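PDB 6GZB: spore germination protein GerM from Bacillus subtilis subsp. subtilis str. 168, which is of unknown biochemical function but affects both sporulation and germination, and is built from two GerMN domains in tandem. Local coordinates for residues A[52-57]-A[147-152]; A[71-76]-A[83-88]; A[317-320]-A[324-327]. All blocks are in the same frame, centred on the assembly; numbering follows the deposited sequence.

Overall arrangement
Interactions 1 and 2 belong to the first GerMN repeat and both reach the same antiparallel sheet: interaction 1 ties strand 51-60 to the turn at the end of helix 136-147, interaction 2 ties neighbouring strand 65-73 to the end of helix 78-84. Their centres are 10 Å apart and their atoms touch. Interaction 1 is a surface contact and largely polar, with a glutamine amide bonded to strand backbone. Interaction 2 is partly buried and apolar: a leucine over a tyrosine ring. Interaction 3 lies apart, its nearest atoms about 20 Å from interaction 1. It too is at the surface, where backbone and side-chain hydrogen bonds close a short loop in the second half of the chain.

Interaction 1 (A[52-57]-A[147-152]); sequences VMRELY and LTQFSS
Gln-149 bonds through its side-chain amide to the backbone of Glu-55, a surface contact that ties the type I turn at the end of helix 136-147 to strand 51-60, the middle strand of an antiparallel sheet in the first GerMN domain. The amide stands in for a strand partner: Gln-149 OE1 takes Glu-55 N at 2.9 Å, while Gln-149 NE2 gives to Glu-55 O at 2.7 Å. Each acceptor is met on a lone pair in its carbonyl plane. The backbone of Arg-54 and Leu-56 bonds instead to strand 65-73. With CG between the backbone N and the carbonyl carbon, chi1 79°, and the chain extended beyond it, the glutamine reaches the strand, and a further bond from its NE2 to Thr-146 O helps fix which way round the amide sits. Beside it Arg-54, bent at chi2 and chi3, passes its CD 3.3 Å from Gln-149 OE1, the two side chains crossing at about a right angle. Its guanidinium has Val-52 CG1 over one face and Phe-150 CE1 over the opposite one, both toward the rim, the ring plane turned 51° from it. The nearest approach there is Arg-54 NH1 to Phe-150 CE1, 3.6 Å.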
loop_
_atom_site.group_PDB
_atom_site.type_symbol
_atom_site.label_atom_id
_atom_site.label_comp_id
_atom_site.label_asym_id
_atom_site.label_seq_id
_atom_site.Cartn_x
_atom_site.Cartn_y
_atom_site.Cartn_z
ATOM N N VAL A 52 17.524 9.338 -5.023
ATOM C CA VAL A 52 16.561 9.392 -3.931
ATOM C C VAL A 52 15.724 8.109 -3.923
ATOM O O VAL A 52 15.314 7.620 -4.978
ATOM C CB VAL A 52 15.624 10.603 -4.092
ATOM C CG1 VAL A 52 14.728 10.762 -2.873
ATOM C CG2 VAL A 52 16.440 11.863 -4.311
ATOM N N MET A 53 15.521 7.542 -2.739
ATOM C CA MET A 53 14.732 6.325 -2.605
ATOM C C MET A 53 13.251 6.647 -2.801
ATOM O O MET A 53 12.713 7.525 -2.147
ATOM C CB MET A 53 14.953 5.702 -1.223
ATOM C CG MET A 53 16.377 5.211 -0.971
ATOM S SD MET A 53 17.035 4.211 -2.320
ATOM C CE MET A 53 16.135 2.681 -2.091
ATOM N N ARG A 54 12.601 5.946 -3.719
ATOM C CA ARG A 54 11.239 6.281 -4.118
ATOM C C ARG A 54 10.368 5.023 -4.188
ATOM O O ARG A 54 10.817 3.979 -4.646
ATOM C CB ARG A 54 11.257 6.984 -5.479
ATOM C CG ARG A 54 10.003 7.771 -5.781
ATOM C CD ARG A 54 9.943 9.013 -4.909
ATOM N NE ARG A 54 10.920 10.006 -5.341
ATOM C CZ ARG A 54 11.271 11.071 -4.629
ATOM N NH1 ARG A 54 10.762 11.265 -3.421
ATOM N NH2 ARG A 54 12.132 11.943 -5.129
ATOM N N GLU A 55 9.113 5.137 -3.770
ATOM C CA GLU A 55 8.164 4.037 -3.919
ATOM C C GLU A 55 7.752 3.901 -5.383
ATOM O O GLU A 55 7.296 4.862 -6.004
ATOM C CB GLU A 55 6.929 4.251 -3.038
ATOM C CG GLU A 55 7.151 4.045 -1.545
ATOM C CD GLU A 55 5.883 4.282 -0.715
ATOM O OE1 GLU A 55 4.777 4.455 -1.292
ATOM O OE2 GLU A 55 5.983 4.253 0.526
ATOM N N LEU A 56 7.957 2.715 -5.943
ATOM C CA LEU A 56 7.350 2.357 -7.219
ATOM C C LEU A 56 6.376 1.211 -6.998
ATOM O O LEU A 56 6.745 0.171 -6.452
ATOM C CB LEU A 56 8.413 1.949 -8.235
ATOM C CG LEU A 56 9.525 2.958 -8.507
ATOM C CD1 LEU A 56 10.514 2.361 -9.502
ATOM C CD2 LEU A 56 8.960 4.269 -9.032
ATOM N N TYR A 57 5.136 1.398 -7.437
ATOM C CA TYR A 57 4.122 0.372 -7.262
ATOM C C TYR A 57 4.127 -0.573 -8.457
ATOM O O TYR A 57 3.503 -0.325 -9.496
ATOM C CB TYR A 57 2.745 0.999 -6.989
ATOM C CG TYR A 57 2.620 1.459 -5.546
ATOM C CD1 TYR A 57 3.250 2.619 -5.118
ATOM C CD2 TYR A 57 2.088 0.622 -4.579
ATOM C CE1 TYR A 57 3.242 2.992 -3.782
ATOM C CE2 TYR A 57 2.079 0.987 -3.245
ATOM C CZ TYR A 57 2.674 2.165 -2.849
ATOM O OH TYR A 57 2.675 2.517 -1.508
ATOM N N LEU A 147 1.830 8.176 -7.398
ATOM C CA LEU A 147 1.718 9.632 -7.353
ATOM C C LEU A 147 1.437 10.134 -5.942
ATOM O O LEU A 147 1.986 11.147 -5.519
ATOM C CB LEU A 147 0.625 10.127 -8.306
ATOM C CG LEU A 147 1.013 10.122 -9.783
ATOM C CD1 LEU A 147 -0.161 10.544 -10.658
ATOM C CD2 LEU A 147 2.206 11.032 -10.003
ATOM N N THR A 148 0.601 9.417 -5.203
ATOM C CA THR A 148 0.144 9.897 -3.903
ATOM C C THR A 148 1.130 9.642 -2.783
ATOM O O THR A 148 0.860 9.979 -1.628
ATOM C CB THR A 148 -1.231 9.305 -3.515
ATOM O OG1 THR A 148 -1.221 7.884 -3.667
ATOM C CG2 THR A 148 -2.323 9.900 -4.404
ATOM N N GLN A 149 2.297 9.096 -3.106
ATOM C CA GLN A 149 3.354 9.008 -2.098
ATOM C C GLN A 149 3.890 10.399 -1.742
ATOM O O GLN A 149 4.476 10.590 -0.692
ATOM C CB GLN A 149 4.501 8.107 -2.566
ATOM C CG GLN A 149 5.467 8.766 -3.535
ATOM C CD GLN A 149 6.470 7.775 -4.085
ATOM O OE1 GLN A 149 7.447 7.452 -3.420
ATOM N NE2 GLN A 149 6.213 7.257 -5.286
ATOM N N PHE A 150 3.734 11.350 -2.654
ATOM C CA PHE A 150 4.225 12.705 -2.446
ATOM C C PHE A 150 3.226 13.536 -1.650
ATOM O O PHE A 150 2.005 13.420 -1.828
ATOM C CB PHE A 150 4.477 13.374 -3.790
ATOM C CG PHE A 150 5.478 12.662 -4.636
ATOM C CD1 PHE A 150 6.831 12.810 -4.397
ATOM C CD2 PHE A 150 5.070 11.853 -5.685
ATOM C CE1 PHE A 150 7.764 12.160 -5.187
ATOM C CE2 PHE A 150 5.996 11.186 -6.470
ATOM C CZ PHE A 150 7.346 11.324 -6.207
ATOM N N SER A 151 3.627 14.258 -0.739
ATOM C CA SER A 151 2.763 14.988 0.191
ATOM C C SER A 151 1.918 16.040 -0.536
ATOM O O SER A 151 0.861 16.428 -0.056
ATOM C CB SER A 151 3.588 15.630 1.307
ATOM O OG SER A 151 4.460 16.601 0.776
ATOM N N SER A 152 2.464 16.554 -1.759
ATOM C CA SER A 152 1.742 17.542 -2.550
ATOM C C SER A 152 0.634 16.919 -3.402
ATOM O O SER A 152 -0.122 17.643 -4.038
ATOM C CB SER A 152 2.711 18.293 -3.461
ATOM O OG SER A 152 3.296 17.425 -4.423
#

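Interaction 2 (A[71-76]-A[83-88]); sequences PLPKSE and LEYLVQ
Leu-72 lays its branch point over the face of the Tyr-85 ring, a CH-pi contact in which CG stands 3.8 Å from the ring centroid and only 7° off the ring normal. The methyls straddle the inner part of the ring: Leu-72 CD1 comes to 3.8 Å from Tyr-85 CD2, and Leu-72 CD2 lies 4.1 Å from Tyr-85 CD1. The leucine's first torsion, -96°, lies away from a staggered value, consistent with CG being drawn over the ring centre. Farther out, Pro-73 meets the phenol end obliquely, its CD 3.2 Å from Tyr-85 OH and 3.8 Å from Tyr-85 CZ. The two residues thus follow the ring from its root to its hydroxyl. Tyr-85 is the first residue to leave helical geometry after helix 78-84, within a type I turn, and Ile-95, Pro-91 and Leu-56 also pack on its side chain. Nearby, Gln-81 of the same helix bonds through NE2 to Pro-73 O, a second link between helix and strand end. The contact closes a strand-loop-helix unit of the first GerMN domain, where helix 78-84 folds back on an antiparallel sheet so that the residue just past its last turn packs on the end of strand 65-73.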
loop_
_atom_site.group_PDB
_atom_site.type_symbol
_atom_site.label_atom_id
_atom_site.label_comp_id
_atom_site.label_asym_id
_atom_site.label_seq_id
_atom_site.Cartn_x
_atom_site.Cartn_y
_atom_site.Cartn_z
ATOM N N PRO A 71 16.118 3.223 -5.814
ATOM C CA PRO A 71 16.916 4.438 -5.989
ATOM C C PRO A 71 16.670 5.111 -7.332
ATOM O O PRO A 71 16.916 4.516 -8.374
ATOM C CB PRO A 71 18.359 3.924 -5.911
ATOM C CG PRO A 71 18.286 2.522 -6.398
ATOM C CD PRO A 71 16.919 2.002 -6.023
ATOM N N LEU A 72 16.144 6.328 -7.305
ATOM C CA LEU A 72 15.899 7.083 -8.533
ATOM C C LEU A 72 16.795 8.317 -8.575
ATOM O O LEU A 72 16.951 8.993 -7.568
ATOM C CB LEU A 72 14.434 7.521 -8.593
ATOM C CG LEU A 72 13.469 6.643 -9.392
ATOM C CD1 LEU A 72 13.591 5.186 -8.991
ATOM C CD2 LEU A 72 12.039 7.133 -9.213
ATOM N N PRO A 73 17.339 8.647 -9.755
ATOM C CA PRO A 73 18.181 9.841 -9.906
ATOM C C PRO A 73 17.485 11.121 -9.445
ATOM O O PRO A 73 16.292 11.290 -9.679
ATOM C CB PRO A 73 18.447 9.905 -11.412
ATOM C CG PRO A 73 18.089 8.568 -11.957
ATOM C CD PRO A 73 17.044 8.003 -11.044
ATOM N N LYS A 74 18.220 12.008 -8.784
ATOM C CA LYS A 74 17.721 13.350 -8.492
ATOM C C LYS A 74 17.103 13.983 -9.738
ATOM O O LYS A 74 17.595 13.819 -10.852
ATOM C CB LYS A 74 18.845 14.246 -7.962
ATOM C CG LYS A 74 18.692 14.634 -6.498
ATOM C CD LYS A 74 19.476 13.705 -5.587
ATOM C CE LYS A 74 20.191 14.485 -4.495
ATOM N NZ LYS A 74 20.446 13.663 -3.281
ATOM N N SER A 75 16.022 14.722 -9.538
ATOM C CA SER A 75 15.206 15.191 -10.644
ATOM C C SER A 75 14.530 16.506 -10.258
ATOM O O SER A 75 14.334 16.782 -9.076
ATOM C CB SER A 75 14.147 14.138 -10.976
ATOM O OG SER A 75 13.175 14.637 -11.877
ATOM N N GLU A 76 14.137 17.288 -11.257
ATOM C CA GLU A 76 13.354 18.496 -11.027
ATOM C C GLU A 76 11.857 18.203 -11.010
ATOM O O GLU A 76 11.075 18.973 -10.458
ATOM C CB GLU A 76 13.675 19.531 -12.104
ATOM C CG GLU A 76 15.135 19.963 -12.112
ATOM C CD GLU A 76 15.561 20.633 -10.814
ATOM O OE1 GLU A 76 14.683 21.137 -10.083
ATOM O OE2 GLU A 76 16.774 20.653 -10.520
ATOM N N LEU A 83 6.590 8.026 -12.357
ATOM C CA LEU A 83 5.769 7.357 -13.360
ATOM C C LEU A 83 6.612 6.810 -14.509
ATOM O O LEU A 83 6.318 5.744 -15.049
ATOM C CB LEU A 83 4.714 8.310 -13.912
ATOM C CG LEU A 83 3.652 8.774 -12.910
ATOM C CD1 LEU A 83 2.554 9.527 -13.650
ATOM C CD2 LEU A 83 3.059 7.601 -12.147
ATOM N N GLU A 84 7.647 7.545 -14.898
ATOM C CA GLU A 84 8.544 7.093 -15.964
ATOM C C GLU A 84 9.231 5.796 -15.574
ATOM O O GLU A 84 9.576 4.976 -16.431
ATOM C CB GLU A 84 9.597 8.165 -16.282
ATOM C CG GLU A 84 9.137 9.186 -17.314
ATOM C CD GLU A 84 9.911 10.496 -17.273
ATOM O OE1 GLU A 84 9.535 11.426 -18.019
ATOM O OE2 GLU A 84 10.870 10.621 -16.486
ATOM N N TYR A 85 9.417 5.604 -14.273
ATOM C CA TYR A 85 10.052 4.387 -13.774
ATOM C C TYR A 85 9.054 3.260 -13.540
ATOM O O TYR A 85 9.401 2.223 -12.975
ATOM C CB TYR A 85 10.834 4.693 -12.502
ATOM C CG TYR A 85 12.258 5.120 -12.777
ATOM C CD1 TYR A 85 12.546 6.406 -13.215
ATOM C CD2 TYR A 85 13.311 4.231 -12.633
ATOM C CE1 TYR A 85 13.842 6.800 -13.471
ATOM C CE2 TYR A 85 14.614 4.627 -12.862
ATOM C CZ TYR A 85 14.869 5.905 -13.305
ATOM O OH TYR A 85 16.156 6.306 -13.570
ATOM N N LEU A 86 7.821 3.451 -14.004
ATOM C CA LEU A 86 6.854 2.365 -14.077
ATOM C C LEU A 86 6.792 1.776 -15.486
ATOM O O LEU A 86 6.044 0.835 -15.734
ATOM C CB LEU A 86 5.461 2.872 -13.695
ATOM C CG LEU A 86 5.306 3.432 -12.290
ATOM C CD1 LEU A 86 3.890 3.927 -12.074
ATOM C CD2 LEU A 86 5.667 2.375 -11.256
ATOM N N VAL A 87 7.499 2.392 -16.427
ATOM C CA VAL A 87 7.332 2.037 -17.835
ATOM C C VAL A 87 8.184 0.826 -18.185
ATOM O O VAL A 87 9.390 0.814 -17.945
ATOM C CB VAL A 87 7.698 3.199 -18.772
ATOM C CG1 VAL A 87 7.526 2.776 -20.228
ATOM C CG2 VAL A 87 6.846 4.418 -18.454
ATOM N N GLN A 88 7.528 -0.211 -18.692
ATOM C CA GLN A 88 8.201 -1.400 -19.209
ATOM C C GLN A 88 9.271 -1.026 -20.232
ATOM O O GLN A 88 9.018 -0.265 -21.172
ATOM C CB GLN A 88 7.169 -2.340 -19.841
ATOM C CG GLN A 88 7.746 -3.366 -20.814
ATOM C CD GLN A 88 8.401 -4.541 -20.115
ATOM O OE1 GLN A 88 7.823 -5.128 -19.201
ATOM N NE2 GLN A 88 9.615 -4.893 -20.545
#

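Interaction 3 (A[317-320]-A[324-327]); sequences ELVN and EKLT
Asn-320 holds its CG between its own backbone N and carbonyl carbon, chi1 65°, which turns the amide across to Glu-324, while Glu-324 sets CG beside its backbone N and runs extended from there to bring its carboxylate within reach of the amide, the two planes 36° apart. Two side-chain bonds result. Asn-320 OD1 accepts Glu-324 N at 2.9 Å, the donor standing above the carbonyl plane, and Asn-320 ND2 gives to Glu-324 OE2 at 3.0 Å, with the oxygen close to the amide plane but itself met from above the carboxylate. OD1 also takes a weak bond from Lys-322 N, as in an Asx turn, so the amide spans the connection between the two segments. Behind it the backbones form a single antiparallel beta bridge, hairpin-like, with Val-319 and Lys-325 as the non-hydrogen-bonded pair. The flanking bonds are Asn-320 N to Glu-324 O, 3.0 Å, and the nearly straight Leu-326 N to Leu-318 O, 2.8 Å with 172° at the hydrogen. Between them Val-319 CA makes a CA-H...O contact of 3.1 Å to Glu-324 O. One water continues the ladder, accepting from Leu-318 N and donating to Leu-326 O. Leu-326 lays its side chain against residues 318-320, CD1 near Val-319 C and Asn-320 N. With an alanine at Asn-320, Glu-324 N and the carboxylate would probably both lose their amide partner and Lys-322 N its acceptor, leaving the glutamate side chain free to swing. The loop joins strands 307-312 and 330-331, adjacent in a mixed sheet: Leu-318 packs on Val-310 and Val-312, Glu-317 makes a salt bridge to Lys-285, and the Val-319 backbone bonds to Lys-285 and Ile-287, just ahead of helix 289-299.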
loop_
_atom_site.group_PDB
_atom_site.type_symbol
_atom_site.label_atom_id
_atom_site.label_comp_id
_atom_site.label_asym_id
_atom_site.label_seq_id
_atom_site.Cartn_x
_atom_site.Cartn_y
_atom_site.Cartn_z
ATOM N N GLU A 317 5.398 -3.771 27.742
ATOM C CA GLU A 317 6.409 -4.774 28.029
ATOM C C GLU A 317 6.865 -5.515 26.776
ATOM O O GLU A 317 7.541 -6.539 26.871
ATOM C CB GLU A 317 5.849 -5.799 29.019
ATOM C CG GLU A 317 5.765 -5.301 30.452
ATOM C CD GLU A 317 5.162 -6.331 31.383
ATOM O OE1 GLU A 317 4.986 -6.017 32.579
ATOM O OE2 GLU A 317 4.869 -7.456 30.912
ATOM N N LEU A 318 6.425 -5.081 25.600
ATOM C CA LEU A 318 6.828 -5.790 24.381
ATOM C C LEU A 318 8.227 -5.355 23.968
ATOM O O LEU A 318 8.588 -4.184 24.109
ATOM C CB LEU A 318 5.833 -5.568 23.242
ATOM C CG LEU A 318 4.437 -6.141 23.502
ATOM C CD1 LEU A 318 3.415 -5.473 22.603
ATOM C CD2 LEU A 318 4.420 -7.644 23.329
ATOM N N VAL A 319 9.024 -6.311 23.503
ATOM C CA VAL A 319 10.306 -5.994 22.900
ATOM C C VAL A 319 10.318 -6.452 21.452
ATOM O O VAL A 319 9.584 -7.349 21.073
ATOM C CB VAL A 319 11.482 -6.639 23.666
ATOM C CG1 VAL A 319 11.386 -6.314 25.152
ATOM C CG2 VAL A 319 11.493 -8.142 23.467
ATOM N N ASN A 320 11.147 -5.816 20.639
ATOM C CA ASN A 320 11.280 -6.218 19.246
ATOM C C ASN A 320 12.325 -7.325 19.131
ATOM O O ASN A 320 12.731 -7.911 20.134
ATOM C CB ASN A 320 11.656 -5.015 18.376
ATOM C CG ASN A 320 13.027 -4.454 18.711
ATOM O OD1 ASN A 320 13.811 -5.071 19.434
ATOM N ND2 ASN A 320 13.309 -3.265 18.210
ATOM N N GLU A 324 14.865 -4.747 22.111
ATOM C CA GLU A 324 14.624 -3.371 22.513
ATOM C C GLU A 324 13.182 -3.185 22.983
ATOM O O GLU A 324 12.250 -3.610 22.309
ATOM C CB GLU A 324 14.922 -2.434 21.341
ATOM C CG GLU A 324 16.290 -2.679 20.719
ATOM C CD GLU A 324 16.544 -1.837 19.486
ATOM O OE1 GLU A 324 17.728 -1.649 19.131
ATOM O OE2 GLU A 324 15.562 -1.358 18.877
ATOM N N LYS A 325 13.006 -2.494 24.108
ATOM C CA LYS A 325 11.679 -2.267 24.671
ATOM C C LYS A 325 10.906 -1.284 23.805
ATOM O O LYS A 325 11.383 -0.196 23.513
ATOM C CB LYS A 325 11.761 -1.721 26.102
ATOM C CG LYS A 325 12.306 -2.696 27.122
ATOM C CD LYS A 325 12.024 -2.232 28.543
ATOM C CE LYS A 325 12.842 -3.035 29.545
ATOM N NZ LYS A 325 12.512 -2.691 30.954
ATOM N N LEU A 326 9.683 -1.654 23.459
ATOM C CA LEU A 326 8.825 -0.818 22.641
ATOM C C LEU A 326 7.893 -0.011 23.534
ATOM O O LEU A 326 6.717 -0.348 23.683
ATOM C CB LEU A 326 8.001 -1.693 21.704
ATOM C CG LEU A 326 8.821 -2.517 20.722
ATOM C CD1 LEU A 326 7.945 -3.561 20.050
ATOM C CD2 LEU A 326 9.444 -1.591 19.694
ATOM N N THR A 327 8.419 1.065 24.108
ATOM C CA THR A 327 7.646 1.899 25.017
ATOM C C THR A 327 7.152 3.154 24.313
ATOM O O THR A 327 6.325 3.879 24.849
ATOM C CB THR A 327 8.481 2.342 26.242
ATOM O OG1 THR A 327 9.508 3.249 25.823
ATOM C CG2 THR A 327 9.112 1.152 26.938
HETATM O O HOH W 1 5.469 -2.456 24.561
#